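PDB 5J92: putative alpha KG dependent 2,4-D dioxygenase from Burkholderia xenovorans, which probably acts as an iron(II)- and 2-oxoglutarate-dependent dioxygenase of the TfdA family, its natural substrate not established. Local coordinates for residues N115-Y127 with W264-H276. Sequence-based numbering, arbitrary orientation. Where two conformers were deposited one is given.
Sequences NLTSRRWHSDASY and WDNRALMHRGRPH. With FE2 (Fe (II) ion), chain E.
Asn266 OD1 takes a hydrogen bond from the backbone N of Asp124 at 3.1 Å and a weak one from Trp264 NE1. The first is fairly straight at the hydrogen (160°), but its donor stands above the amide plane, not on a lone pair. One residue back, Ser123 OG donates to Asn266 O (2.9 Å), so consecutive residues are tied to the same asparagine. Ser135 OG is hydrogen-bonded to both Asn266 ND2 and Asp124 OD2. Asp124 OD1 binds the iron at 2.5 Å; with His122 NE2 at 2.5 Å and His271 NE2 at 2.4 Å from the metal, this makes the facial triad of two histidines and one carboxylate, an HxD motif plus a distal histidine, on the double-stranded beta-helix core of the cupin-like dioxygenases. The two histidines form a single antiparallel hydrogen-bonded bridge, His271 N donating to His122 O (2.9 Å) and His122 N to His271 O. His122 ND1 donates to Arg120 O at 2.7 Å within the ring plane, which, with the metal bond at NE2, sets the ring's rotation. Arg272 CG lies between backbone N and carbonyl carbon (chi1 70°), and the chain runs extended across the Trp121 indole: CD stands 3.6 Å from the five-membered ring centroid, a CH-pi contact, guanidinium and ring planes only 8° apart. Its NH2 bonds Gln150 of the same chain, and NH1 forms a salt bridge with Glu243 of the second subunit. Pro275 CG sits over the centre of one guanidinium face of Arg119, whose NH1 salt-bridges Asp236 of the second subunit.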
loop_
_atom_site.group_PDB
_atom_site.type_symbol
_atom_site.label_atom_id
_atom_site.label_comp_id
_atom_site.label_asym_id
_atom_site.label_seq_id
_atom_site.Cartn_x
_atom_site.Cartn_y
_atom_site.Cartn_z
ATOM N N ASN A 115 18.393 -2.686 -2.435
ATOM C CA ASN A 115 18.017 -1.344 -2.009
ATOM C C ASN A 115 16.542 -1.064 -2.286
ATOM O O ASN A 115 15.827 -0.550 -1.415
ATOM C CB ASN A 115 18.921 -0.315 -2.694
ATOM C CG ASN A 115 18.595 1.112 -2.292
ATOM O OD1 ASN A 115 18.767 1.500 -1.137
ATOM N ND2 ASN A 115 18.125 1.905 -3.252
ATOM N N LEU A 116 16.062 -1.431 -3.478
ATOM C CA LEU A 116 14.681 -1.158 -3.865
ATOM C C LEU A 116 13.692 -2.107 -3.192
ATOM O O LEU A 116 12.608 -1.680 -2.786
ATOM C CB LEU A 116 14.542 -1.232 -5.384
ATOM C CG LEU A 116 15.270 -0.129 -6.151
ATOM C CD1 LEU A 116 15.082 -0.281 -7.652
ATOM C CD2 LEU A 116 14.796 1.245 -5.673
ATOM N N THR A 117 14.013 -3.399 -3.097
ATOM C CA THR A 117 13.067 -4.308 -2.457
ATOM C C THR A 117 12.952 -4.037 -0.965
ATOM O O THR A 117 11.894 -4.290 -0.374
ATOM C CB THR A 117 13.465 -5.762 -2.699
ATOM O OG1 THR A 117 14.734 -6.017 -2.085
ATOM C CG2 THR A 117 13.560 -6.020 -4.195
ATOM N N SER A 118 14.006 -3.499 -0.339
ATOM C CA SER A 118 13.930 -3.177 1.081
ATOM C C SER A 118 13.061 -1.957 1.364
ATOM O O SER A 118 12.758 -1.695 2.536
ATOM C CB SER A 118 15.332 -2.960 1.654
ATOM O OG SER A 118 15.958 -4.202 1.909
ATOM N N ARG A 119 12.638 -1.221 0.329
ATOM C CA ARG A 119 11.699 -0.122 0.530
ATOM C C ARG A 119 10.265 -0.608 0.687
ATOM O O ARG A 119 9.377 0.200 0.979
ATOM C CB ARG A 119 11.793 0.879 -0.625
ATOM C CG ARG A 119 13.131 1.577 -0.706
ATOM C CD ARG A 119 13.211 2.485 -1.916
ATOM N NE ARG A 119 14.465 3.230 -1.918
ATOM C CZ ARG A 119 14.787 4.145 -2.816
ATOM N NH1 ARG A 119 13.943 4.439 -3.801
ATOM N NH2 ARG A 119 15.956 4.766 -2.730
ATOM N N ARG A 120 10.036 -1.905 0.503
ATOM C CA ARG A 120 8.742 -2.529 0.729
ATOM C C ARG A 120 8.747 -3.239 2.081
ATOM O O ARG A 120 9.750 -3.852 2.470
ATOM C CB ARG A 120 8.425 -3.506 -0.416
ATOM C CG ARG A 120 8.175 -2.778 -1.759
ATOM C CD ARG A 120 8.677 -3.531 -2.978
ATOM N NE ARG A 120 8.347 -2.843 -4.232
ATOM C CZ ARG A 120 9.137 -1.964 -4.854
ATOM N NH1 ARG A 120 10.318 -1.644 -4.345
ATOM N NH2 ARG A 120 8.756 -1.404 -5.996
ATOM N N TRP A 121 7.627 -3.142 2.801
ATOM C CA TRP A 121 7.520 -3.761 4.125
ATOM C C TRP A 121 7.774 -5.262 4.053
ATOM O O TRP A 121 7.139 -5.975 3.268
ATOM C CB TRP A 121 6.129 -3.536 4.717
ATOM C CG TRP A 121 5.802 -2.139 5.131
ATOM C CD1 TRP A 121 4.988 -1.260 4.473
ATOM C CD2 TRP A 121 6.244 -1.468 6.324
ATOM N NE1 TRP A 121 4.905 -0.074 5.187
ATOM C CE2 TRP A 121 5.671 -0.186 6.320
ATOM C CE3 TRP A 121 7.074 -1.837 7.394
ATOM C CZ2 TRP A 121 5.896 0.738 7.345
ATOM C CZ3 TRP A 121 7.296 -0.911 8.422
ATOM C CH2 TRP A 121 6.706 0.353 8.380
ATOM N N HIS A 122 8.687 -5.757 4.888
ATOM C CA HIS A 122 8.989 -7.185 4.863
ATOM C C HIS A 122 9.537 -7.621 6.221
ATOM O O HIS A 122 9.876 -6.798 7.072
ATOM C CB HIS A 122 9.976 -7.494 3.729
ATOM C CG HIS A 122 11.292 -6.818 3.901
ATOM N ND1 HIS A 122 11.450 -5.455 3.741
ATOM C CD2 HIS A 122 12.507 -7.303 4.255
ATOM C CE1 HIS A 122 12.708 -5.128 3.979
ATOM N NE2 HIS A 122 13.371 -6.229 4.290
ATOM N N SER A 123 9.587 -8.935 6.426
ATOM C CA SER A 123 10.253 -9.559 7.566
ATOM C C SER A 123 11.397 -10.417 7.031
ATOM O O SER A 123 11.192 -11.207 6.103
ATOM C CB SER A 123 9.278 -10.413 8.384
ATOM O OG SER A 123 9.914 -10.965 9.534
ATOM N N ASP A 124 12.597 -10.236 7.588
ATOM C CA ASP A 124 13.816 -10.791 6.990
ATOM C C ASP A 124 13.754 -12.302 6.814
ATOM O O ASP A 124 13.483 -13.041 7.765
ATOM C CB ASP A 124 15.036 -10.426 7.829
ATOM C CG ASP A 124 15.446 -8.987 7.622
ATOM O OD1 ASP A 124 14.820 -8.376 6.732
ATOM O OD2 ASP A 124 16.363 -8.486 8.323
ATOM N N ALA A 125 14.068 -12.754 5.595
ATOM C CA ALA A 125 14.188 -14.173 5.251
ATOM C C ALA A 125 12.918 -14.972 5.550
ATOM O O ALA A 125 12.976 -16.206 5.714
ATOM C CB ALA A 125 15.397 -14.819 5.944
ATOM N N SER A 126 11.761 -14.307 5.586
ATOM C CA SER A 126 10.503 -15.036 5.707
ATOM C C SER A 126 10.273 -15.943 4.506
ATOM O O SER A 126 9.418 -16.833 4.566
ATOM C CB SER A 126 9.328 -14.061 5.872
ATOM O OG SER A 126 9.024 -13.360 4.672
ATOM N N TYR A 127 11.002 -15.716 3.406
ATOM C CA TYR A 127 10.941 -16.569 2.229
ATOM C C TYR A 127 11.731 -17.863 2.388
ATOM O O TYR A 127 11.774 -18.655 1.445
ATOM C CB TYR A 127 11.442 -15.812 0.992
ATOM C CG TYR A 127 12.838 -15.244 1.124
ATOM C CD1 TYR A 127 13.956 -16.013 0.817
ATOM C CD2 TYR A 127 13.040 -13.927 1.523
ATOM C CE1 TYR A 127 15.233 -15.498 0.936
ATOM C CE2 TYR A 127 14.318 -13.401 1.645
ATOM C CZ TYR A 127 15.407 -14.192 1.338
ATOM O OH TYR A 127 16.679 -13.677 1.438
ATOM N N TRP A 264 16.569 -5.668 15.840
ATOM C CA TRP A 264 15.125 -5.847 15.783
ATOM C C TRP A 264 14.754 -7.311 15.593
ATOM O O TRP A 264 15.477 -8.089 14.958
ATOM C CB TRP A 264 14.463 -4.959 14.695
ATOM C CG TRP A 264 14.703 -5.353 13.245
ATOM C CD1 TRP A 264 13.955 -6.212 12.480
ATOM C CD2 TRP A 264 15.739 -4.866 12.397
ATOM N NE1 TRP A 264 14.484 -6.305 11.203
ATOM C CE2 TRP A 264 15.578 -5.481 11.129
ATOM C CE3 TRP A 264 16.802 -3.975 12.582
ATOM C CZ2 TRP A 264 16.426 -5.222 10.065
ATOM C CZ3 TRP A 264 17.651 -3.727 11.512
ATOM C CH2 TRP A 264 17.460 -4.348 10.275
ATOM N N ASP A 265 13.622 -7.672 16.192
ATOM C CA ASP A 265 13.121 -9.048 16.232
ATOM C C ASP A 265 12.160 -9.235 15.061
ATOM O O ASP A 265 11.029 -8.749 15.081
ATOM C CB ASP A 265 12.470 -9.312 17.589
ATOM C CG ASP A 265 12.113 -10.785 17.814
ATOM O OD1 ASP A 265 12.087 -11.563 16.833
ATOM O OD2 ASP A 265 11.877 -11.160 18.989
ATOM N N ASN A 266 12.621 -9.933 14.018
ATOM C CA ASN A 266 11.778 -10.190 12.857
ATOM C C ASN A 266 10.552 -11.035 13.188
ATOM O O ASN A 266 9.594 -11.047 12.408
ATOM C CB ASN A 266 12.602 -10.858 11.754
ATOM C CG ASN A 266 13.669 -9.936 11.194
ATOM O OD1 ASN A 266 13.371 -9.082 10.378
ATOM N ND2 ASN A 266 14.911 -10.102 11.638
ATOM N N ARG A 267 10.553 -11.730 14.327
ATOM C CA ARG A 267 9.421 -12.567 14.719
ATOM C C ARG A 267 8.203 -11.758 15.132
ATOM O O ARG A 267 7.129 -12.344 15.288
ATOM C CB ARG A 267 9.827 -13.495 15.869
ATOM C CG ARG A 267 11.011 -14.394 15.537
ATOM C CD ARG A 267 11.544 -15.112 16.765
ATOM N NE ARG A 267 12.155 -14.197 17.728
ATOM C CZ ARG A 267 12.846 -14.600 18.789
ATOM N NH1 ARG A 267 13.008 -15.904 19.012
ATOM N NH2 ARG A 267 13.374 -13.708 19.621
ATOM N N ALA A 268 8.343 -10.434 15.303
ATOM C CA ALA A 268 7.251 -9.578 15.741
ATOM C C ALA A 268 7.043 -8.363 14.848
ATOM O O ALA A 268 6.211 -7.513 15.173
ATOM C CB ALA A 268 7.497 -9.094 17.180
ATOM N N LEU A 269 7.777 -8.242 13.746
ATOM C CA LEU A 269 7.803 -6.981 13.026
ATOM C C LEU A 269 7.807 -7.194 11.527
ATOM O O LEU A 269 8.112 -8.275 11.021
ATOM C CB LEU A 269 9.052 -6.152 13.369
ATOM C CG LEU A 269 9.234 -5.742 14.819
ATOM C CD1 LEU A 269 10.674 -5.420 15.062
ATOM C CD2 LEU A 269 8.338 -4.518 15.075
ATOM N N MET A 270 7.475 -6.111 10.839
ATOM C CA MET A 270 7.914 -5.838 9.489
ATOM C C MET A 270 8.755 -4.576 9.576
ATOM O O MET A 270 8.641 -3.795 10.535
ATOM C CB MET A 270 6.735 -5.639 8.526
ATOM C CG MET A 270 6.108 -6.938 8.010
ATOM S SD MET A 270 5.030 -6.675 6.597
ATOM C CE MET A 270 3.934 -5.417 7.220
ATOM N N HIS A 271 9.624 -4.391 8.596
ATOM C CA HIS A 271 10.395 -3.158 8.552
ATOM C C HIS A 271 10.619 -2.783 7.096
ATOM O O HIS A 271 10.431 -3.593 6.186
ATOM C CB HIS A 271 11.732 -3.300 9.272
ATOM C CG HIS A 271 12.685 -4.197 8.556
ATOM N ND1 HIS A 271 12.596 -5.572 8.613
ATOM C CD2 HIS A 271 13.717 -3.917 7.729
ATOM C CE1 HIS A 271 13.540 -6.100 7.858
ATOM N NE2 HIS A 271 14.238 -5.117 7.318
ATOM N N ARG A 272 11.048 -1.545 6.885
ATOM C CA ARG A 272 11.370 -1.098 5.541
ATOM C C ARG A 272 12.322 0.075 5.655
ATOM O O ARG A 272 12.303 0.799 6.652
ATOM C CB ARG A 272 10.117 -0.686 4.753
ATOM C CG ARG A 272 9.473 0.613 5.256
ATOM C CD ARG A 272 8.244 1.027 4.438
ATOM N NE ARG A 272 7.704 2.304 4.924
ATOM C CZ ARG A 272 6.821 3.047 4.263
ATOM N NH1 ARG A 272 6.375 2.633 3.095
ATOM N NH2 ARG A 272 6.398 4.214 4.762
ATOM N N GLY A 273 13.140 0.256 4.619
ATOM C CA GLY A 273 13.973 1.436 4.510
ATOM C C GLY A 273 13.272 2.522 3.717
ATOM O O GLY A 273 12.411 2.251 2.889
ATOM N N ARG A 274 13.613 3.758 4.023
ATOM C CA ARG A 274 13.071 4.915 3.336
ATOM C C ARG A 274 14.141 5.552 2.470
ATOM O O ARG A 274 15.315 5.550 2.851
ATOM C CB ARG A 274 12.539 5.954 4.339
ATOM C CG ARG A 274 11.421 5.418 5.255
ATOM C CD ARG A 274 10.126 5.188 4.475
ATOM N NE ARG A 274 9.635 6.446 3.928
ATOM C CZ ARG A 274 9.116 6.586 2.717
ATOM N NH1 ARG A 274 9.037 5.540 1.908
ATOM N NH2 ARG A 274 8.705 7.778 2.303
ATOM N N PRO A 275 13.788 6.096 1.308
ATOM C CA PRO A 275 14.796 6.787 0.498
ATOM C C PRO A 275 15.402 7.945 1.283
ATOM O O PRO A 275 14.766 8.516 2.171
ATOM C CB PRO A 275 14.005 7.295 -0.714
ATOM C CG PRO A 275 12.739 6.482 -0.748
ATOM C CD PRO A 275 12.442 6.171 0.706
ATOM N N HIS A 276 16.659 8.256 0.990
ATOM C CA HIS A 276 17.271 9.484 1.485
ATOM C C HIS A 276 17.424 10.469 0.329
ATOM O O HIS A 276 17.492 10.069 -0.835
ATOM C CB HIS A 276 18.619 9.218 2.163
ATOM C CG HIS A 276 19.642 8.592 1.269
ATOM N ND1 HIS A 276 19.730 7.229 1.081
ATOM C CD2 HIS A 276 20.625 9.141 0.518
ATOM C CE1 HIS A 276 20.722 6.965 0.249
ATOM N NE2 HIS A 276 21.281 8.108 -0.109
HETATM FE FE FE2 E . 15.466 -6.308 5.579
HETATM O O HOH W 1 10.042 2.765 1.795
HETATM O O HOH W 2 6.727 0.155 1.408
#